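PDB 4BJ1: protein RIF2 from Saccharomyces cerevisiae, which takes part in transcriptional silencing and in regulating telomere length, interacting with RIF1 and with the C-terminus of RAP1. Local coordinates for residues Asp76-Ile81 / Ile143-Tyr148; Lys40-Met45 / Lys187-Ser192; Gln11-Met16 / Ile234-Asp239. All coordinates share one frame; numbering follows the deposited sequence.

Contact 1: residues Asp76-Ile81 / Ile143-Tyr148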
# COMPACT_ATOMS: atom_id res chain seq x y z
N ASP A 76 -21.66 5.63 1.59
CA ASP A 76 -21.97 7.05 1.36
C ASP A 76 -22.88 7.68 2.46
O ASP A 76 -23.54 8.71 2.23
CB ASP A 76 -22.57 7.23 -0.06
CG ASP A 76 -24.00 6.71 -0.24
OD1 ASP A 76 -24.37 5.72 0.44
OD2 ASP A 76 -24.74 7.30 -1.06
N ILE A 77 -22.89 7.05 3.66
CA ILE A 77 -23.67 7.40 4.84
C ILE A 77 -22.71 7.45 6.03
O ILE A 77 -21.68 6.78 5.98
CB ILE A 77 -24.79 6.33 4.96
CG1 ILE A 77 -26.15 6.89 4.49
CG2 ILE A 77 -24.89 5.64 6.33
CD1 ILE A 77 -26.36 7.02 2.89
N ASN A 78 -23.01 8.24 7.07
CA ASN A 78 -22.13 8.31 8.24
C ASN A 78 -21.90 6.95 8.92
O ASN A 78 -22.85 6.19 9.16
CB ASN A 78 -22.62 9.34 9.23
CG ASN A 78 -21.72 9.51 10.42
OD1 ASN A 78 -21.91 8.86 11.45
ND2 ASN A 78 -20.78 10.43 10.31
N VAL A 79 -20.62 6.61 9.17
CA VAL A 79 -20.17 5.37 9.80
C VAL A 79 -19.44 5.77 11.07
O VAL A 79 -18.65 6.69 11.04
CB VAL A 79 -19.30 4.50 8.86
CG1 VAL A 79 -18.91 3.19 9.53
CG2 VAL A 79 -20.00 4.21 7.53
N VAL A 80 -19.81 5.13 12.20
CA VAL A 80 -19.27 5.31 13.55
C VAL A 80 -18.69 3.96 13.97
O VAL A 80 -19.19 2.92 13.55
CB VAL A 80 -20.36 5.84 14.53
CG1 VAL A 80 -20.12 5.42 15.98
CG2 VAL A 80 -20.50 7.35 14.43
N ILE A 81 -17.60 3.98 14.75
CA ILE A 81 -16.93 2.78 15.21
C ILE A 81 -16.96 2.73 16.72
O ILE A 81 -16.58 3.70 17.38
CB ILE A 81 -15.47 2.69 14.69
CG1 ILE A 81 -15.32 3.16 13.18
CG2 ILE A 81 -14.87 1.29 14.95
CD1 ILE A 81 -16.10 2.40 12.01
N ILE A 143 -28.66 12.01 7.87
CA ILE A 143 -29.88 11.55 8.54
C ILE A 143 -29.69 10.10 8.98
O ILE A 143 -30.07 9.74 10.10
CB ILE A 143 -31.14 11.75 7.66
CG1 ILE A 143 -31.60 13.21 7.68
CG2 ILE A 143 -32.28 10.82 8.07
CD1 ILE A 143 -32.46 13.56 6.54
N ASP A 144 -29.10 9.29 8.09
CA ASP A 144 -28.83 7.88 8.34
C ASP A 144 -27.42 7.68 8.92
O ASP A 144 -26.49 8.37 8.52
CB ASP A 144 -28.99 7.07 7.04
CG ASP A 144 -30.37 7.14 6.42
OD1 ASP A 144 -31.35 6.73 7.10
OD2 ASP A 144 -30.47 7.56 5.25
N HIS A 145 -27.26 6.74 9.85
CA HIS A 145 -25.98 6.44 10.49
C HIS A 145 -25.80 4.94 10.56
O HIS A 145 -26.79 4.22 10.56
CB HIS A 145 -25.92 6.99 11.92
CG HIS A 145 -26.26 8.44 12.02
ND1 HIS A 145 -25.29 9.42 11.92
CD2 HIS A 145 -27.48 9.03 12.17
CE1 HIS A 145 -25.94 10.57 12.04
NE2 HIS A 145 -27.27 10.38 12.19
N ILE A 146 -24.55 4.48 10.62
CA ILE A 146 -24.18 3.08 10.76
C ILE A 146 -23.18 3.01 11.89
O ILE A 146 -22.15 3.69 11.86
CB ILE A 146 -23.64 2.43 9.46
CG1 ILE A 146 -24.77 2.18 8.44
CG2 ILE A 146 -22.90 1.12 9.77
CD1 ILE A 146 -24.30 1.80 6.99
N VAL A 147 -23.51 2.22 12.90
CA VAL A 147 -22.67 1.99 14.06
C VAL A 147 -22.03 0.65 13.82
O VAL A 147 -22.74 -0.33 13.63
CB VAL A 147 -23.49 1.95 15.34
CG1 VAL A 147 -22.64 2.36 16.52
CG2 VAL A 147 -24.71 2.83 15.24
N TYR A 148 -20.69 0.60 13.81
CA TYR A 148 -19.97 -0.65 13.64
C TYR A 148 -19.34 -0.96 14.95
O TYR A 148 -18.44 -0.24 15.39
CB TYR A 148 -18.96 -0.59 12.46
CG TYR A 148 -17.71 -1.43 12.63
CD1 TYR A 148 -17.78 -2.81 12.86
CD2 TYR A 148 -16.45 -0.86 12.54
CE1 TYR A 148 -16.63 -3.58 13.04
CE2 TYR A 148 -15.29 -1.62 12.68
CZ TYR A 148 -15.38 -2.98 12.93
OH TYR A 148 -14.22 -3.72 13.06
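Asn78 swings CG anti to its backbone N (chi1 -177°), while His145 keeps its ring beside its own N (chi1 -52°), and the two polar groups meet on one face of the sheet. ND1 of His145 points straight at OD1 of Asn78, which lies in the ring plane at its edge, but at 3.5 Å the bond is weak; Asn139 gives the same oxygen a second weak bond. The two backbones run parallel. Ile146 bonds to residues on both sides of its partner Val79: its N donates to Asn78 O (2.8 Å), and its O accepts from Val80 N (2.8 Å). Tyr148 N then reaches Val80 O (2.8 Å). These strands belong to the five-stranded parallel sheet of the AAA+ core, where 78-83 is an outermost strand of the chain and 145-153 its inner neighbour. Beta-branched residues suit the extended backbone and fill both faces. Val80 and Val147 lie side by side, CG1 to CG1 4.0 Å, against helix 128-137. On the other face lie Ile146, Ile81 and Tyr148. From the loop just before the strand Ile77 crosses Ile146 at about a right angle, Ile77 CG2 3.9 Å from Ile146 CD1. Ile81 sets CD1 at the Tyr148 ring edge, both residues packing on Leu72 of helix 58-74.

Contact 2: residues Lys40-Met45 / Lys187-Ser192; sequences KNLRSM and KVLIYS
Lys187 reaches from an inner strand of the parallel AAA+ sheet to the C-terminal end of helix 32-42, where its amine gathers backbone carbonyls. Its side chain leaves with CG beside the backbone N (chi1 -44°), bends at chi2 (-69°) and then runs extended, which carries NZ past Leu42 to the turn that follows the helix. There NZ donates to Asn41 O at 2.7 Å and, more weakly, to Ser44 O at 3.0 Å, while Lys46 O accepts a further bond. A lysine suits this spot because its long chain can cross an apolar surface and still deliver a charge to carbonyls at a helix end, where the helix dipole would probably favour a positive group. The aliphatic part of the chain is used as well. Leu42 keeps CG beside its backbone N (chi1 -69°), and its CD2 methyl comes obliquely against Lys187 CB (4.0 Å). Two residues along the strand, Leu189 lies on the same face, and helix 58-74 closes over both leucines, Thr71 touching Leu42 and Val68 touching Leu189. Their branched ends fill this helix-to-sheet core, with Leu42 CD2 resting 3.9 Å from Leu189 CD1.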
# COMPACT_ATOMS: atom_id res chain seq x y z
N LYS A 40 -21.90 -7.20 0.83
CA LYS A 40 -23.28 -7.68 0.98
C LYS A 40 -23.85 -7.27 2.35
O LYS A 40 -24.97 -6.74 2.42
CB LYS A 40 -23.32 -9.22 0.80
CG LYS A 40 -24.69 -9.88 1.03
CD LYS A 40 -24.54 -11.32 1.52
CE LYS A 40 -25.57 -11.70 2.57
NZ LYS A 40 -25.04 -12.68 3.56
N ASN A 41 -23.08 -7.51 3.42
CA ASN A 41 -23.53 -7.26 4.78
C ASN A 41 -23.19 -5.88 5.32
O ASN A 41 -23.98 -5.34 6.08
CB ASN A 41 -23.03 -8.35 5.71
CG ASN A 41 -23.62 -9.71 5.43
OD1 ASN A 41 -24.67 -10.09 5.96
ND2 ASN A 41 -22.97 -10.47 4.57
N LEU A 42 -22.03 -5.31 4.93
CA LEU A 42 -21.55 -4.02 5.43
C LEU A 42 -22.02 -2.79 4.68
O LEU A 42 -22.24 -1.76 5.33
CB LEU A 42 -20.01 -3.98 5.51
CG LEU A 42 -19.33 -4.85 6.54
CD1 LEU A 42 -17.85 -4.89 6.29
CD2 LEU A 42 -19.61 -4.37 7.96
N ARG A 43 -22.08 -2.86 3.33
CA ARG A 43 -22.45 -1.73 2.47
C ARG A 43 -23.96 -1.63 2.23
O ARG A 43 -24.40 -1.28 1.13
CB ARG A 43 -21.65 -1.76 1.14
N SER A 44 -24.77 -1.92 3.26
CA SER A 44 -26.23 -1.83 3.22
C SER A 44 -26.74 -1.10 4.46
O SER A 44 -25.94 -0.67 5.30
CB SER A 44 -26.87 -3.21 3.07
OG SER A 44 -26.76 -4.01 4.24
N MET A 45 -28.07 -0.93 4.57
CA MET A 45 -28.70 -0.25 5.70
C MET A 45 -29.41 -1.27 6.61
O MET A 45 -30.18 -0.89 7.50
CB MET A 45 -29.64 0.86 5.19
CG MET A 45 -29.87 2.00 6.17
SD MET A 45 -28.38 2.90 6.71
CE MET A 45 -28.96 3.51 8.31
N LYS A 187 -23.78 -2.95 12.72
CA LYS A 187 -22.99 -4.03 12.16
C LYS A 187 -22.12 -4.52 13.29
O LYS A 187 -21.15 -3.84 13.65
CB LYS A 187 -22.15 -3.59 10.93
CG LYS A 187 -22.88 -2.70 9.90
CD LYS A 187 -23.98 -3.40 9.09
CE LYS A 187 -24.58 -2.42 8.10
NZ LYS A 187 -25.28 -3.09 6.97
N VAL A 188 -22.51 -5.63 13.93
CA VAL A 188 -21.75 -6.23 15.02
C VAL A 188 -20.80 -7.23 14.36
O VAL A 188 -21.26 -8.12 13.63
CB VAL A 188 -22.65 -6.88 16.10
CG1 VAL A 188 -21.83 -7.41 17.26
CG2 VAL A 188 -23.66 -5.88 16.61
N LEU A 189 -19.49 -7.05 14.56
CA LEU A 189 -18.48 -7.92 13.95
C LEU A 189 -17.66 -8.55 15.05
O LEU A 189 -16.97 -7.86 15.80
CB LEU A 189 -17.59 -7.15 12.93
CG LEU A 189 -18.12 -6.98 11.46
CD1 LEU A 189 -19.41 -6.18 11.39
CD2 LEU A 189 -17.13 -6.23 10.62
N ILE A 190 -17.84 -9.87 15.21
CA ILE A 190 -17.14 -10.65 16.22
C ILE A 190 -16.12 -11.53 15.51
O ILE A 190 -16.46 -12.18 14.52
CB ILE A 190 -18.09 -11.46 17.15
CG1 ILE A 190 -19.22 -10.59 17.75
CG2 ILE A 190 -17.32 -12.15 18.27
CD1 ILE A 190 -20.49 -10.97 17.25
N TYR A 191 -14.86 -11.52 16.01
CA TYR A 191 -13.72 -12.30 15.53
C TYR A 191 -13.38 -13.31 16.62
O TYR A 191 -13.05 -12.91 17.74
CB TYR A 191 -12.49 -11.39 15.29
CG TYR A 191 -12.69 -10.27 14.29
CD1 TYR A 191 -13.16 -9.02 14.70
CD2 TYR A 191 -12.31 -10.41 12.96
CE1 TYR A 191 -13.32 -7.98 13.79
CE2 TYR A 191 -12.44 -9.37 12.05
CZ TYR A 191 -12.96 -8.15 12.46
OH TYR A 191 -13.10 -7.11 11.56
N SER A 192 -13.49 -14.62 16.30
CA SER A 192 -13.18 -15.68 17.27
C SER A 192 -12.34 -16.87 16.69
O SER A 192 -12.01 -16.85 15.49
CB SER A 192 -14.47 -16.17 17.93
OG SER A 192 -14.19 -16.65 19.24

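Contact 3: residues Gln11-Met16 / Ile234-Asp239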
# COMPACT_ATOMS: atom_id res chain seq x y z
N GLN A 11 15.79 3.48 -3.83
CA GLN A 11 14.76 4.09 -3.01
C GLN A 11 13.37 3.97 -3.66
O GLN A 11 12.39 3.77 -2.95
CB GLN A 11 15.10 5.56 -2.75
CG GLN A 11 14.23 6.23 -1.70
CD GLN A 11 14.36 5.53 -0.38
OE1 GLN A 11 15.47 5.36 0.15
NE2 GLN A 11 13.23 5.08 0.15
N LYS A 12 13.29 4.06 -4.99
CA LYS A 12 12.03 3.90 -5.72
C LYS A 12 11.52 2.46 -5.56
O LYS A 12 10.36 2.27 -5.19
CB LYS A 12 12.17 4.30 -7.20
CG LYS A 12 10.84 4.17 -7.95
CD LYS A 12 10.81 4.96 -9.27
CE LYS A 12 11.19 4.17 -10.50
NZ LYS A 12 10.32 2.98 -10.70
N PHE A 13 12.42 1.44 -5.76
CA PHE A 13 12.13 0.02 -5.61
C PHE A 13 11.76 -0.26 -4.17
O PHE A 13 10.69 -0.80 -3.92
CB PHE A 13 13.34 -0.83 -6.02
CG PHE A 13 13.02 -2.30 -6.01
CD1 PHE A 13 12.39 -2.90 -7.10
CD2 PHE A 13 13.25 -3.08 -4.88
CE1 PHE A 13 12.01 -4.25 -7.06
CE2 PHE A 13 12.88 -4.44 -4.84
CZ PHE A 13 12.28 -5.01 -5.94
N LYS A 14 12.65 0.12 -3.21
CA LYS A 14 12.50 -0.07 -1.78
C LYS A 14 11.12 0.36 -1.32
O LYS A 14 10.40 -0.46 -0.75
CB LYS A 14 13.59 0.73 -1.04
CG LYS A 14 13.59 0.57 0.48
CD LYS A 14 14.95 0.92 1.02
CE LYS A 14 14.95 1.22 2.48
NZ LYS A 14 16.25 1.81 2.86
N SER A 15 10.74 1.64 -1.60
CA SER A 15 9.46 2.19 -1.17
C SER A 15 8.27 1.44 -1.79
O SER A 15 7.27 1.19 -1.10
CB SER A 15 9.40 3.68 -1.48
OG SER A 15 9.25 3.90 -2.87
N MET A 16 8.38 1.06 -3.08
CA MET A 16 7.32 0.37 -3.80
C MET A 16 7.18 -1.08 -3.34
O MET A 16 6.06 -1.61 -3.28
CB MET A 16 7.55 0.45 -5.31
CG MET A 16 7.11 1.76 -5.93
SD MET A 16 7.32 1.73 -7.73
CE MET A 16 6.81 3.34 -8.15
N ILE A 234 5.89 -12.43 -1.80
CA ILE A 234 7.17 -11.79 -2.07
C ILE A 234 7.42 -11.58 -3.59
O ILE A 234 8.52 -11.22 -4.00
CB ILE A 234 8.31 -12.53 -1.34
CG1 ILE A 234 8.47 -13.98 -1.85
CG2 ILE A 234 8.07 -12.45 0.18
CD1 ILE A 234 9.70 -14.76 -1.32
N LYS A 235 6.37 -11.74 -4.42
CA LYS A 235 6.45 -11.46 -5.85
C LYS A 235 5.80 -10.10 -6.01
O LYS A 235 4.70 -9.86 -5.47
CB LYS A 235 5.71 -12.51 -6.71
CG LYS A 235 6.25 -13.95 -6.62
CD LYS A 235 7.68 -14.15 -7.14
CE LYS A 235 8.01 -15.62 -7.22
NZ LYS A 235 7.37 -16.27 -8.41
N PHE A 236 6.49 -9.19 -6.71
CA PHE A 236 5.99 -7.84 -6.92
C PHE A 236 5.53 -7.60 -8.34
O PHE A 236 6.05 -8.20 -9.29
CB PHE A 236 7.02 -6.80 -6.46
CG PHE A 236 7.50 -6.95 -5.04
CD1 PHE A 236 6.60 -7.20 -4.00
CD2 PHE A 236 8.85 -6.79 -4.72
CE1 PHE A 236 7.05 -7.35 -2.68
CE2 PHE A 236 9.29 -6.92 -3.41
CZ PHE A 236 8.39 -7.20 -2.40
N THR A 237 4.53 -6.71 -8.48
CA THR A 237 3.88 -6.39 -9.74
C THR A 237 4.00 -4.93 -10.19
O THR A 237 3.51 -4.61 -11.29
CB THR A 237 2.41 -6.81 -9.70
OG1 THR A 237 1.69 -5.93 -8.85
CG2 THR A 237 2.22 -8.27 -9.35
N PHE A 238 4.62 -4.05 -9.38
CA PHE A 238 4.78 -2.64 -9.75
C PHE A 238 5.79 -2.51 -10.91
O PHE A 238 6.64 -3.39 -11.02
CB PHE A 238 5.19 -1.78 -8.54
CG PHE A 238 6.48 -2.20 -7.89
CD1 PHE A 238 7.70 -1.72 -8.35
CD2 PHE A 238 6.47 -3.05 -6.78
CE1 PHE A 238 8.90 -2.11 -7.74
CE2 PHE A 238 7.65 -3.39 -6.14
CZ PHE A 238 8.86 -2.94 -6.64
N ASP A 239 5.73 -1.45 -11.75
CA ASP A 239 6.65 -1.30 -12.91
C ASP A 239 6.69 -2.61 -13.70
O ASP A 239 7.75 -3.25 -13.79
CB ASP A 239 8.09 -0.84 -12.55
CG ASP A 239 8.19 0.31 -11.58
OD1 ASP A 239 7.45 1.30 -11.76
OD2 ASP A 239 9.05 0.24 -10.65
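Helix 10-26 packs here on the loop between helices 223-233 and 243-257, within the AAA+ lid region, so that the first modelled helix of the chain is built against the lid. Phe238 is the aromatic centre of the contact. Its chi1 of 59° tucks CG in between its own backbone N and C, which turns the ring toward the helix. Met16 lays its CB over one face of that ring, 3.6 Å from the centroid in a CH-pi contact, and runs on so that SD sits obliquely to the same ring, 4.3 Å from the centroid. This Met-aromatic contact suits methionine, whose slender, polarisable chain can follow a ring. Phe13 meets Phe238 in an offset edge-to-face pair: the edge of Phe238 turns toward the Phe13 face, the centroids are 5.2 Å apart and the planes stand at 61°. Phe13 also brings CZ to the edge of Phe236, 4.1 Å from its CD2, and Phe236 in turn stacks on Tyr248 of helix 243-257. With an alanine in place of Phe238 the ring would be missing, and Met16 CB and the Phe13 face would probably border a gap between helix and loop. Beside this cluster Lys12 forms salt bridges with Asp239 and with Asp65 of the second subunit, the latter its stronger partner; its charge probably eases the closeness of the two carboxylates. Lys12 bends at chi3 and chi4 to bring NZ within 3.0 Å of Asp239 OD2.

Contacts 1 and 2 belong to one parallel sheet: strands 145-153 and 184-192 are neighbours in it, and the two contact centres lie about 12 Å apart. They touch directly, for Val147 O and Lys187 N probably share a hydrogen bond. Contact 3 stands far off in the lid region, its centre about 36 Å from that of contact 1 and about 34 Å from that of contact 2. Along the chain, contact 3 has the widest span; contact 2 falls within that span, and contact 1 within contact 2. The N-terminal part thus serves both regions: helix 10-26 packs with the lid, and helix 32-42, which follows it, packs its C-terminal end on the sheet.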